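Local coordinates for 190aa long hypothetical protein (Pyrococcus horikoshii, PDB 2DDZ) that is of unknown function but assembles as a hexamer and belongs to a family grouped with the class II aminoacyl-tRNA synthetase-like folds, at residues E[6-10]-E[165-169]; E[17-22]-E[49-53]; E[42-46]-E[62-66]; E[74-80]-E[127-133]. One frame throughout, in Å; residues are numbered along the deposited sequence.

In the fold
All four contacts gather round one mixed sheet. Contact 1 closes the longest loop, setting helix 161-184 against strand 5-8; the other three lie inside that loop along the chain. Contact 3 pairs strand 36-45 with the short strand 64-65, while contact 4 joins strand 68-75 to the turn between 118-128 and 131-139. Contact 2, between two loops, crosses contact 3 along the chain, their segments alternating; its centre is about 12 Å from that of contact 3, where Met51 packs on Ile63, and about 15 Å from that of contact 4, where Lys133 NZ reaches the carbonyls of Ala20 and Arg22. Contacts 2 and 4 also meet the second subunit, so both lie at an interface between subunits.

Contact 1: residues E[6-10]-E[165-169]; sequences LLIIK and MERSA
Lys10, just past strand 5-8, and Glu166 of helix 161-184 make the polar link, a salt bridge and hydrogen bond of 2.8 Å from Lys10 NZ to Glu166 OE1. The lysine chain is extended beyond CG and meets the carboxylate arm at about a right angle. Glu166 reaches it because CG stands anti to the backbone N and the chain then bends, chi2 74°, bringing the carboxylate within reach of Lys10. The ammonium approaches OE1 on its syn side, 22° out of the carboxylate plane, and Lys10 CE lies 3.2 Å from the same OE1. Both residues are exposed, so this pair closes the solvent side of an otherwise apolar contact.

Inside it, Ala169 CB is the meeting point. Ile8 CD1 presses on it at 3.4 Å, tighter than usual for two carbons, while Leu6 CD1 touches the same methyl at 4.0 Å. One turn earlier on the helix, Met165 bends at chi3 and brings CE to 4.1 Å from Ile8 CG2, so the two branches of the isoleucine serve successive turns. Among the backbone groups, Ala169 N bonds Met165 O at 3.1 Å, Leu7 bonds Leu37 and Val39, and Ile9 bonds Val39. Ser168 OG pairs with Phe164 O and Tyr71 OH.

The axes of residues 6-8 and 165-169 run nearly antiparallel (165°) and come within 9.8 Å. Strand 36-45 lies alongside, its Val39 touching both Ile8 and Met165, and helix 81-100 packs on Ser168 through Leu95 and Leu98.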
loop_
_atom_site.group_PDB
_atom_site.type_symbol
_atom_site.label_atom_id
_atom_site.label_comp_id
_atom_site.label_asym_id
_atom_site.label_seq_id
_atom_site.Cartn_x
_atom_site.Cartn_y
_atom_site.Cartn_z
ATOM N N LEU E 6 -3.242 -2.839 -26.582
ATOM C CA LEU E 6 -4.606 -2.837 -27.096
ATOM C C LEU E 6 -4.842 -3.959 -28.105
ATOM O O LEU E 6 -4.004 -4.225 -28.963
ATOM C CB LEU E 6 -4.930 -1.500 -27.763
ATOM C CG LEU E 6 -6.264 -1.436 -28.522
ATOM C CD1 LEU E 6 -7.434 -1.681 -27.575
ATOM C CD2 LEU E 6 -6.405 -0.079 -29.172
ATOM N N LEU E 7 -5.992 -4.615 -27.990
ATOM C CA LEU E 7 -6.356 -5.696 -28.891
ATOM C C LEU E 7 -7.847 -5.672 -29.196
ATOM O O LEU E 7 -8.671 -5.851 -28.300
ATOM C CB LEU E 7 -6.002 -7.060 -28.289
ATOM C CG LEU E 7 -6.468 -8.269 -29.124
ATOM C CD1 LEU E 7 -5.751 -8.253 -30.482
ATOM C CD2 LEU E 7 -6.177 -9.585 -28.386
ATOM N N ILE E 8 -8.184 -5.439 -30.464
ATOM C CA ILE E 8 -9.574 -5.435 -30.900
ATOM C C ILE E 8 -9.766 -6.721 -31.696
ATOM O O ILE E 8 -9.123 -6.903 -32.722
ATOM C CB ILE E 8 -9.891 -4.256 -31.842
ATOM C CG1 ILE E 8 -9.412 -2.930 -31.252
ATOM C CG2 ILE E 8 -11.393 -4.168 -32.065
ATOM C CD1 ILE E 8 -10.081 -2.567 -29.955
ATOM N N ILE E 9 -10.631 -7.615 -31.224
ATOM C CA ILE E 9 -10.881 -8.877 -31.928
ATOM C C ILE E 9 -11.972 -8.651 -32.989
ATOM O O ILE E 9 -13.161 -8.657 -32.688
ATOM C CB ILE E 9 -11.300 -9.977 -30.932
ATOM C CG1 ILE E 9 -10.165 -10.176 -29.924
ATOM C CG2 ILE E 9 -11.596 -11.290 -31.670
ATOM C CD1 ILE E 9 -10.520 -11.074 -28.772
ATOM N N LYS E 10 -11.518 -8.464 -34.227
ATOM C CA LYS E 10 -12.375 -8.203 -35.369
ATOM C C LYS E 10 -12.748 -9.442 -36.217
ATOM O O LYS E 10 -13.820 -9.489 -36.819
ATOM C CB LYS E 10 -11.680 -7.175 -36.261
ATOM C CG LYS E 10 -11.091 -6.018 -35.476
ATOM C CD LYS E 10 -10.124 -5.183 -36.283
ATOM C CE LYS E 10 -9.814 -3.913 -35.512
ATOM N NZ LYS E 10 -8.847 -3.039 -36.212
ATOM N N MET E 165 -16.099 0.525 -32.090
ATOM C CA MET E 165 -15.119 -0.290 -31.379
ATOM C C MET E 165 -13.706 0.290 -31.577
ATOM O O MET E 165 -12.944 0.466 -30.624
ATOM C CB MET E 165 -15.155 -1.747 -31.892
ATOM C CG MET E 165 -16.420 -2.548 -31.516
ATOM S SD MET E 165 -16.587 -4.180 -32.188
ATOM C CE MET E 165 -15.354 -4.899 -31.433
ATOM N N GLU E 166 -13.375 0.598 -32.827
ATOM C CA GLU E 166 -12.075 1.157 -33.180
ATOM C C GLU E 166 -11.817 2.539 -32.562
ATOM O O GLU E 166 -10.767 2.776 -31.957
ATOM C CB GLU E 166 -11.960 1.271 -34.708
ATOM C CG GLU E 166 -10.566 1.555 -35.251
ATOM C CD GLU E 166 -9.664 0.339 -35.180
ATOM O OE1 GLU E 166 -10.198 -0.789 -35.243
ATOM O OE2 GLU E 166 -8.427 0.508 -35.076
ATOM N N ARG E 167 -12.772 3.456 -32.721
ATOM C CA ARG E 167 -12.584 4.814 -32.214
ATOM C C ARG E 167 -12.641 4.946 -30.702
ATOM O O ARG E 167 -11.884 5.724 -30.114
ATOM C CB ARG E 167 -13.607 5.774 -32.833
ATOM C CG ARG E 167 -13.190 7.238 -32.663
ATOM C CD ARG E 167 -14.229 8.210 -33.185
ATOM N NE ARG E 167 -14.886 7.680 -34.368
ATOM C CZ ARG E 167 -15.775 8.346 -35.100
ATOM N NH1 ARG E 167 -16.324 7.761 -36.162
ATOM N NH2 ARG E 167 -16.115 9.588 -34.784
ATOM N N SER E 168 -13.547 4.197 -30.081
ATOM C CA SER E 168 -13.692 4.243 -28.630
ATOM C C SER E 168 -12.505 3.559 -27.952
ATOM O O SER E 168 -12.060 4.009 -26.896
ATOM C CB SER E 168 -15.022 3.598 -28.206
ATOM O OG SER E 168 -15.073 2.232 -28.576
ATOM N N ALA E 169 -11.975 2.499 -28.560
ATOM C CA ALA E 169 -10.823 1.809 -27.975
ATOM C C ALA E 169 -9.636 2.765 -27.873
ATOM O O ALA E 169 -8.945 2.819 -26.850
ATOM C CB ALA E 169 -10.447 0.604 -28.821
#

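Contact 2: residues E[17-22]-E[49-53]; sequences DGSAIR and EEMVD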
loop_
_atom_site.group_PDB
_atom_site.type_symbol
_atom_site.label_atom_id
_atom_site.label_comp_id
_atom_site.label_asym_id
_atom_site.label_seq_id
_atom_site.Cartn_x
_atom_site.Cartn_y
_atom_site.Cartn_z
ATOM N N ASP E 17 -19.304 -14.284 -20.443
ATOM C CA ASP E 17 -20.106 -14.973 -19.440
ATOM C C ASP E 17 -19.630 -14.532 -18.048
ATOM O O ASP E 17 -19.950 -15.161 -17.028
ATOM C CB ASP E 17 -19.993 -16.494 -19.610
ATOM C CG ASP E 17 -18.612 -17.029 -19.286
ATOM O OD1 ASP E 17 -17.608 -16.354 -19.594
ATOM O OD2 ASP E 17 -18.532 -18.145 -18.734
ATOM N N GLY E 18 -18.880 -13.428 -18.037
ATOM C CA GLY E 18 -18.349 -12.863 -16.810
ATOM C C GLY E 18 -16.939 -13.298 -16.433
ATOM O O GLY E 18 -16.238 -12.566 -15.728
ATOM N N SER E 19 -16.508 -14.470 -16.900
ATOM C CA SER E 19 -15.184 -14.983 -16.543
ATOM C C SER E 19 -14.003 -14.199 -17.111
ATOM O O SER E 19 -12.859 -14.433 -16.725
ATOM C CB SER E 19 -15.053 -16.470 -16.924
ATOM O OG SER E 19 -15.071 -16.657 -18.331
ATOM N N ALA E 20 -14.264 -13.268 -18.018
ATOM C CA ALA E 20 -13.180 -12.474 -18.580
ATOM C C ALA E 20 -12.729 -11.406 -17.581
ATOM O O ALA E 20 -11.709 -10.750 -17.778
ATOM C CB ALA E 20 -13.621 -11.829 -19.886
ATOM N N ILE E 21 -13.490 -11.252 -16.501
ATOM C CA ILE E 21 -13.182 -10.277 -15.455
ATOM C C ILE E 21 -12.011 -10.739 -14.597
ATOM O O ILE E 21 -11.401 -9.938 -13.892
ATOM C CB ILE E 21 -14.392 -10.048 -14.520
ATOM C CG1 ILE E 21 -14.239 -8.706 -13.807
ATOM C CG2 ILE E 21 -14.506 -11.198 -13.512
ATOM C CD1 ILE E 21 -14.307 -7.522 -14.746
ATOM N N ARG E 22 -11.699 -12.036 -14.658
ATOM C CA ARG E 22 -10.582 -12.602 -13.877
ATOM C C ARG E 22 -9.203 -12.057 -14.243
ATOM O O ARG E 22 -8.954 -11.624 -15.376
ATOM C CB ARG E 22 -10.519 -14.148 -13.976
ATOM C CG ARG E 22 -11.808 -14.820 -13.466
ATOM C CD ARG E 22 -11.546 -16.214 -13.053
ATOM N NE ARG E 22 -12.693 -17.041 -12.837
ATOM C CZ ARG E 22 -12.560 -18.252 -12.298
ATOM N NH1 ARG E 22 -13.638 -18.963 -12.071
ATOM N NH2 ARG E 22 -11.348 -18.745 -12.010
ATOM N N GLU E 49 -21.972 -17.381 -10.772
ATOM C CA GLU E 49 -20.720 -17.620 -10.065
ATOM C C GLU E 49 -19.640 -16.668 -10.552
ATOM O O GLU E 49 -18.551 -16.601 -9.981
ATOM C CB GLU E 49 -20.251 -19.065 -10.268
ATOM C CG GLU E 49 -20.239 -19.509 -11.725
ATOM C CD GLU E 49 -21.521 -20.217 -12.132
ATOM O OE1 GLU E 49 -22.601 -19.863 -11.608
ATOM O OE2 GLU E 49 -21.449 -21.126 -12.986
ATOM N N GLU E 50 -19.940 -15.936 -11.617
ATOM C CA GLU E 50 -18.987 -14.985 -12.167
ATOM C C GLU E 50 -19.433 -13.543 -11.912
ATOM O O GLU E 50 -18.701 -12.601 -12.217
ATOM C CB GLU E 50 -18.817 -15.211 -13.673
ATOM C CG GLU E 50 -18.251 -16.576 -14.065
ATOM C CD GLU E 50 -16.796 -16.765 -13.658
ATOM O OE1 GLU E 50 -16.072 -15.759 -13.499
ATOM O OE2 GLU E 50 -16.370 -17.928 -13.516
ATOM N N MET E 51 -20.633 -13.370 -11.361
ATOM C CA MET E 51 -21.154 -12.035 -11.079
ATOM C C MET E 51 -20.319 -11.331 -10.009
ATOM O O MET E 51 -20.025 -11.905 -8.960
ATOM C CB MET E 51 -22.618 -12.107 -10.626
ATOM C CG MET E 51 -23.616 -12.410 -11.730
ATOM S SD MET E 51 -25.297 -12.229 -11.208
ATOM C CE MET E 51 -25.485 -10.652 -11.608
ATOM N N VAL E 52 -19.938 -10.087 -10.281
ATOM C CA VAL E 52 -19.118 -9.322 -9.345
ATOM C C VAL E 52 -19.921 -8.364 -8.466
ATOM O O VAL E 52 -19.600 -8.178 -7.297
ATOM C CB VAL E 52 -18.019 -8.532 -10.103
ATOM C CG1 VAL E 52 -17.334 -7.547 -9.165
ATOM C CG2 VAL E 52 -16.978 -9.512 -10.685
ATOM N N ASP E 53 -20.954 -7.748 -9.032
ATOM C CA ASP E 53 -21.783 -6.820 -8.269
ATOM C C ASP E 53 -22.639 -7.608 -7.270
ATOM O O ASP E 53 -23.599 -8.277 -7.653
ATOM C CB ASP E 53 -22.689 -6.018 -9.209
ATOM C CG ASP E 53 -23.313 -4.806 -8.532
ATOM O OD1 ASP E 53 -23.456 -4.802 -7.290
ATOM O OD2 ASP E 53 -23.677 -3.849 -9.248
HETATM O O HOH W 1 -18.220 -10.554 -14.267
#
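Glu50 lies along the backbone of Asp17, Gly18 and Ser19 and ends at Arg22. Its CB rests 3.5 Å from Asp17 O and also borders the carbonyl carbon of Gly18, where the lack of a side chain matters: a CB on Gly18 would collide with that of Glu50 and, at these backbone angles, would also jam against the preceding carbonyl O. Glu50 CG stays beside Asp17 O at 3.7 Å. A bend at chi2 (-68°) then turns the chain over Ser19, whose CB lies 3.7 Å from Glu50 CD and whose CA is 3.3 Å from OE1. At the tip, OE2 uses its syn lone pair to accept from Arg22 NH1 at 3.3 Å, a long but fairly straight salt bridge (161°), with guanidinium and carboxylate planes only 24° apart.

The contact thus joins two loops, one containing the 3-10 turn 19-21 and the other leading into helix 54-59, for which Asp53 is the N-cap. With an alanine here in place of Glu50, Arg22 is likely to lose this carboxylate, and a gap to open beside Gly18 and Ser19.

Water 1 bridges the backbones, donating to Gly18 O and to Glu50 O (2.9 Å). Ser19 OG donates to Asp17 OD1 at 2.9 Å, while Asp17 OD2 pairs with Lys47. Beyond the polar part, Ile21 CG2 meets Val52 CG2, and Val189 of the second subunit packs on both side chains.

Contact 3: residues E[42-46]-E[62-66]; sequences GKCNV and EIKGD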
loop_
_atom_site.group_PDB
_atom_site.type_symbol
_atom_site.label_atom_id
_atom_site.label_comp_id
_atom_site.label_asym_id
_atom_site.label_seq_id
_atom_site.Cartn_x
_atom_site.Cartn_y
_atom_site.Cartn_z
ATOM N N GLY E 42 -19.963 -9.873 -28.952
ATOM C CA GLY E 42 -20.571 -11.174 -28.757
ATOM C C GLY E 42 -21.756 -11.107 -27.822
ATOM O O GLY E 42 -22.257 -10.020 -27.515
ATOM N N LYS E 43 -22.205 -12.276 -27.375
ATOM C CA LYS E 43 -23.337 -12.378 -26.464
ATOM C C LYS E 43 -22.914 -12.076 -25.033
ATOM O O LYS E 43 -21.729 -12.141 -24.683
ATOM C CB LYS E 43 -23.924 -13.789 -26.497
ATOM C CG LYS E 43 -24.444 -14.230 -27.847
ATOM C CD LYS E 43 -24.931 -15.671 -27.797
ATOM C CE LYS E 43 -25.378 -16.135 -29.174
ATOM N NZ LYS E 43 -24.268 -16.032 -30.174
ATOM N N CYS E 44 -23.901 -11.760 -24.206
ATOM C CA CYS E 44 -23.657 -11.469 -22.804
ATOM C C CYS E 44 -24.603 -12.287 -21.936
ATOM O O CYS E 44 -25.804 -12.032 -21.909
ATOM C CB CYS E 44 -23.867 -9.982 -22.518
ATOM S SG CYS E 44 -23.667 -9.541 -20.771
ATOM N N ASN E 45 -24.064 -13.288 -21.252
ATOM C CA ASN E 45 -24.864 -14.107 -20.361
ATOM C C ASN E 45 -23.971 -14.440 -19.173
ATOM O O ASN E 45 -23.244 -15.441 -19.168
ATOM C CB ASN E 45 -25.347 -15.368 -21.074
ATOM C CG ASN E 45 -26.281 -16.196 -20.214
ATOM O OD1 ASN E 45 -26.967 -15.667 -19.336
ATOM N ND2 ASN E 45 -26.320 -17.495 -20.466
ATOM N N VAL E 46 -24.029 -13.576 -18.165
ATOM C CA VAL E 46 -23.192 -13.715 -16.981
ATOM C C VAL E 46 -23.613 -14.794 -16.014
ATOM O O VAL E 46 -24.712 -14.756 -15.479
ATOM C CB VAL E 46 -23.106 -12.385 -16.185
ATOM C CG1 VAL E 46 -22.110 -12.531 -15.036
ATOM C CG2 VAL E 46 -22.699 -11.248 -17.100
ATOM N N GLU E 62 -30.593 -10.692 -13.994
ATOM C CA GLU E 62 -30.067 -11.477 -15.102
ATOM C C GLU E 62 -29.253 -10.471 -15.869
ATOM O O GLU E 62 -29.727 -9.367 -16.119
ATOM C CB GLU E 62 -31.162 -11.971 -16.048
ATOM C CG GLU E 62 -32.177 -12.930 -15.480
ATOM C CD GLU E 62 -33.147 -13.403 -16.548
ATOM O OE1 GLU E 62 -32.730 -14.190 -17.429
ATOM O OE2 GLU E 62 -34.318 -12.973 -16.516
ATOM N N ILE E 63 -28.033 -10.825 -16.229
ATOM C CA ILE E 63 -27.216 -9.919 -17.021
ATOM C C ILE E 63 -27.110 -10.607 -18.383
ATOM O O ILE E 63 -26.225 -11.438 -18.604
ATOM C CB ILE E 63 -25.809 -9.725 -16.408
ATOM C CG1 ILE E 63 -25.921 -9.372 -14.925
ATOM C CG2 ILE E 63 -25.105 -8.568 -17.093
ATOM C CD1 ILE E 63 -26.658 -8.068 -14.665
ATOM N N LYS E 64 -28.033 -10.274 -19.283
ATOM C CA LYS E 64 -28.061 -10.878 -20.613
ATOM C C LYS E 64 -28.249 -9.918 -21.785
ATOM O O LYS E 64 -28.758 -8.804 -21.640
ATOM C CB LYS E 64 -29.165 -11.934 -20.694
ATOM C CG LYS E 64 -28.946 -13.174 -19.857
ATOM C CD LYS E 64 -30.113 -14.139 -20.051
ATOM C CE LYS E 64 -29.942 -15.410 -19.236
ATOM N NZ LYS E 64 -31.077 -16.352 -19.453
ATOM N N GLY E 65 -27.841 -10.394 -22.956
ATOM C CA GLY E 65 -27.953 -9.640 -24.189
ATOM C C GLY E 65 -27.478 -10.590 -25.261
ATOM O O GLY E 65 -26.698 -11.499 -24.963
ATOM N N ASP E 66 -27.945 -10.422 -26.494
ATOM C CA ASP E 66 -27.501 -11.316 -27.558
ATOM C C ASP E 66 -26.362 -10.712 -28.364
ATOM O O ASP E 66 -25.612 -11.430 -29.020
ATOM C CB ASP E 66 -28.663 -11.673 -28.495
ATOM C CG ASP E 66 -29.702 -12.571 -27.829
ATOM O OD1 ASP E 66 -29.320 -13.599 -27.219
ATOM O OD2 ASP E 66 -30.907 -12.250 -27.926
HETATM O O HOH W 2 -27.406 -13.770 -15.842
#
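Cys44 N donates to Gly65 O at 2.9 Å, almost straight at the hydrogen (171°) although it approaches from above the carbonyl plane. Two residues on, Val46 N reaches Ile63 O at 3.1 Å, nearly in line with the C=O bond. Their side chains lie side by side, pointing the same way, with Val46 CG2 3.5 Å from Ile63 CB; Ile63 CG2 also touches Cys44 SG at 4.1 Å. Asn45 and Lys64 run together in the same manner: with Asn45 CG turned opposite the backbone N (chi1 -175°), Asn45 OD1 lies 3.0 Å from Lys64 CE and 3.2 Å from Lys64 CG.

This is a short antiparallel strand pair, with Cys44 and Gly65 the hydrogen-bonded pair and Asn45 with Lys64 non-hydrogen-bonded. At Asp66 the chain turns a corner, and strand 68-75 continues the pairing with strand 36-45.

Farther out, water 2 extends the pairing by donating to Val46 O and accepting from Ile63 N, 3.0 Å away. Lys64 NZ makes a salt bridge back to Glu62 OE1, its hydrogen bond weak. Met51 packs on Val46 and Ile63, Ile122 covers Cys44 and Ile63, and Asp15 OD1 receives Lys43 N.

Contact 4: residues E[74-80]-E[127-133]; sequences ELFWHPD and VSPVSIK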
loop_
_atom_site.group_PDB
_atom_site.type_symbol
_atom_site.label_atom_id
_atom_site.label_comp_id
_atom_site.label_asym_id
_atom_site.label_seq_id
_atom_site.Cartn_x
_atom_site.Cartn_y
_atom_site.Cartn_z
ATOM N N GLU E 74 -7.402 -4.419 -17.794
ATOM C CA GLU E 74 -6.603 -4.917 -16.682
ATOM C C GLU E 74 -5.392 -4.015 -16.486
ATOM O O GLU E 74 -4.634 -3.744 -17.410
ATOM C CB GLU E 74 -6.149 -6.365 -16.888
ATOM C CG GLU E 74 -5.495 -6.955 -15.624
ATOM C CD GLU E 74 -5.490 -8.483 -15.605
ATOM O OE1 GLU E 74 -5.461 -9.096 -16.689
ATOM O OE2 GLU E 74 -5.492 -9.080 -14.506
ATOM N N LEU E 75 -5.242 -3.531 -15.262
ATOM C CA LEU E 75 -4.148 -2.646 -14.914
ATOM C C LEU E 75 -3.417 -3.169 -13.687
ATOM O O LEU E 75 -3.999 -3.354 -12.613
ATOM C CB LEU E 75 -4.681 -1.232 -14.640
ATOM C CG LEU E 75 -5.381 -0.549 -15.817
ATOM C CD1 LEU E 75 -5.808 0.839 -15.420
ATOM C CD2 LEU E 75 -4.432 -0.488 -17.008
ATOM N N PHE E 76 -2.128 -3.397 -13.856
ATOM C CA PHE E 76 -1.314 -3.892 -12.777
ATOM C C PHE E 76 -0.782 -2.731 -11.953
ATOM O O PHE E 76 0.405 -2.407 -11.965
ATOM C CB PHE E 76 -0.196 -4.757 -13.348
ATOM C CG PHE E 76 -0.705 -5.987 -14.041
ATOM C CD1 PHE E 76 -1.142 -5.928 -15.364
ATOM C CD2 PHE E 76 -0.802 -7.199 -13.350
ATOM C CE1 PHE E 76 -1.670 -7.067 -15.992
ATOM C CE2 PHE E 76 -1.326 -8.345 -13.969
ATOM C CZ PHE E 76 -1.761 -8.278 -15.290
ATOM N N TRP E 77 -1.707 -2.093 -11.257
ATOM C CA TRP E 77 -1.413 -0.965 -10.399
ATOM C C TRP E 77 -1.737 -1.474 -9.018
ATOM O O TRP E 77 -1.984 -2.661 -8.848
ATOM C CB TRP E 77 -2.330 0.204 -10.759
ATOM C CG TRP E 77 -2.168 0.664 -12.180
ATOM C CD1 TRP E 77 -1.272 0.191 -13.103
ATOM C CD2 TRP E 77 -2.878 1.728 -12.822
ATOM N NE1 TRP E 77 -1.378 0.900 -14.273
ATOM C CE2 TRP E 77 -2.355 1.848 -14.129
ATOM C CE3 TRP E 77 -3.904 2.593 -12.420
ATOM C CZ2 TRP E 77 -2.823 2.805 -15.036
ATOM C CZ3 TRP E 77 -4.368 3.541 -13.321
ATOM C CH2 TRP E 77 -3.826 3.639 -14.615
ATOM N N HIS E 78 -1.737 -0.591 -8.027
ATOM C CA HIS E 78 -2.072 -1.028 -6.681
ATOM C C HIS E 78 -3.525 -1.498 -6.749
ATOM O O HIS E 78 -4.396 -0.746 -7.180
ATOM C CB HIS E 78 -1.957 0.124 -5.683
ATOM C CG HIS E 78 -2.089 -0.310 -4.254
ATOM N ND1 HIS E 78 -2.504 0.536 -3.248
ATOM C CD2 HIS E 78 -1.847 -1.505 -3.664
ATOM C CE1 HIS E 78 -2.512 -0.121 -2.099
ATOM N NE2 HIS E 78 -2.117 -1.359 -2.326
ATOM N N PRO E 79 -3.807 -2.750 -6.343
ATOM C CA PRO E 79 -5.189 -3.250 -6.391
ATOM C C PRO E 79 -6.098 -2.571 -5.369
ATOM O O PRO E 79 -6.576 -3.197 -4.431
ATOM C CB PRO E 79 -5.025 -4.749 -6.119
ATOM C CG PRO E 79 -3.631 -5.037 -6.622
ATOM C CD PRO E 79 -2.874 -3.851 -6.062
ATOM N N ASP E 80 -6.348 -1.286 -5.587
ATOM C CA ASP E 80 -7.175 -0.466 -4.708
ATOM C C ASP E 80 -8.603 -0.336 -5.260
ATOM O O ASP E 80 -8.789 0.145 -6.374
ATOM C CB ASP E 80 -6.529 0.918 -4.614
ATOM C CG ASP E 80 -7.190 1.804 -3.596
ATOM O OD1 ASP E 80 -8.331 1.500 -3.183
ATOM O OD2 ASP E 80 -6.564 2.815 -3.216
ATOM N N VAL E 127 -11.131 -5.619 -8.124
ATOM C CA VAL E 127 -9.716 -5.937 -8.068
ATOM C C VAL E 127 -9.509 -7.407 -7.802
ATOM O O VAL E 127 -10.438 -8.121 -7.389
ATOM C CB VAL E 127 -8.973 -5.155 -6.931
ATOM C CG1 VAL E 127 -9.213 -3.659 -7.061
ATOM C CG2 VAL E 127 -9.424 -5.667 -5.572
ATOM N N SER E 128 -8.275 -7.834 -8.051
ATOM C CA SER E 128 -7.825 -9.200 -7.815
ATOM C C SER E 128 -6.607 -8.984 -6.912
ATOM O O SER E 128 -6.172 -7.854 -6.723
ATOM C CB SER E 128 -7.379 -9.863 -9.121
ATOM O OG SER E 128 -6.164 -9.308 -9.574
ATOM N N PRO E 129 -6.042 -10.051 -6.341
ATOM C CA PRO E 129 -4.885 -9.799 -5.485
ATOM C C PRO E 129 -3.743 -9.061 -6.186
ATOM O O PRO E 129 -2.934 -8.424 -5.521
ATOM C CB PRO E 129 -4.483 -11.202 -5.035
ATOM C CG PRO E 129 -5.807 -11.938 -5.018
ATOM C CD PRO E 129 -6.427 -11.475 -6.310
ATOM N N VAL E 130 -3.676 -9.126 -7.517
ATOM C CA VAL E 130 -2.576 -8.474 -8.236
ATOM C C VAL E 130 -2.931 -7.445 -9.308
ATOM O O VAL E 130 -2.049 -6.989 -10.033
ATOM C CB VAL E 130 -1.684 -9.508 -8.929
ATOM C CG1 VAL E 130 -1.277 -10.582 -7.944
ATOM C CG2 VAL E 130 -2.420 -10.105 -10.123
ATOM N N SER E 131 -4.200 -7.075 -9.435
ATOM C CA SER E 131 -4.535 -6.116 -10.473
ATOM C C SER E 131 -5.943 -5.527 -10.381
ATOM O O SER E 131 -6.783 -5.991 -9.609
ATOM C CB SER E 131 -4.374 -6.785 -11.840
ATOM O OG SER E 131 -5.426 -7.709 -12.041
ATOM N N ILE E 132 -6.174 -4.499 -11.198
ATOM C CA ILE E 132 -7.466 -3.832 -11.295
ATOM C C ILE E 132 -8.119 -4.426 -12.540
ATOM O O ILE E 132 -7.468 -4.554 -13.583
ATOM C CB ILE E 132 -7.321 -2.310 -11.517
ATOM C CG1 ILE E 132 -6.988 -1.601 -10.200
ATOM C CG2 ILE E 132 -8.595 -1.749 -12.111
ATOM C CD1 ILE E 132 -5.659 -2.005 -9.625
ATOM N N LYS E 133 -9.394 -4.783 -12.426
ATOM C CA LYS E 133 -10.139 -5.372 -13.526
ATOM C C LYS E 133 -11.447 -4.652 -13.761
ATOM O O LYS E 133 -12.274 -4.544 -12.855
ATOM C CB LYS E 133 -10.420 -6.852 -13.249
ATOM C CG LYS E 133 -9.231 -7.739 -13.508
ATOM C CD LYS E 133 -8.764 -7.584 -14.951
ATOM C CE LYS E 133 -9.829 -8.030 -15.972
ATOM N NZ LYS E 133 -9.638 -9.434 -16.458
HETATM O O HOH W 3 -7.195 -9.399 -18.621
HETATM O O HOH W 4 0.095 -4.916 -8.951
#
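A β-hairpin turn, in which Pro129 and Val130 connect strands 118-128 and 131-139, meets the end of strand 68-75 through Leu75 and Ile132, an antiparallel hydrogen-bonded pair. Leu75 N donates to Ile132 O at 3.0 Å and Ile132 N returns to Leu75 O at 2.8 Å. Ser128 OG accepts from Val130 N, an ST turn.

Ser131 OG, set between its backbone N and carbonyl carbon (chi1 73°), donates at 2.8 Å to Glu74 OE2, which accepts through its anti lone pair, away from OE1; His24 N is a second donor to this oxygen. Lys133 folds back on itself so that CD packs on Glu74 CG at 3.4 Å. Its NZ goes to the carbonyls of Arg22 and Ala20, and water 3 joins it to Glu74 OE1. The Phe76 ring takes Ser131 CB over one face, a CH-pi contact.

Past the strand, Pro79 lays CB 3.4 Å from Ser128 O, and Ile132 CD1 is pressed to 3.5 Å from Pro79 CA. His78 meets His78 of the second subunit, and Trp188 of the fourth packs on Pro129 and Val130.

A leucine at Glu74 would probably leave Ser131 OG and His24 N without their acceptor and water 3 without a carboxylate to donate to. With several donors round a buried carboxylate and the lysine ammonium nearby but beyond salt-bridge range, the charged form of Glu74 is probably favoured.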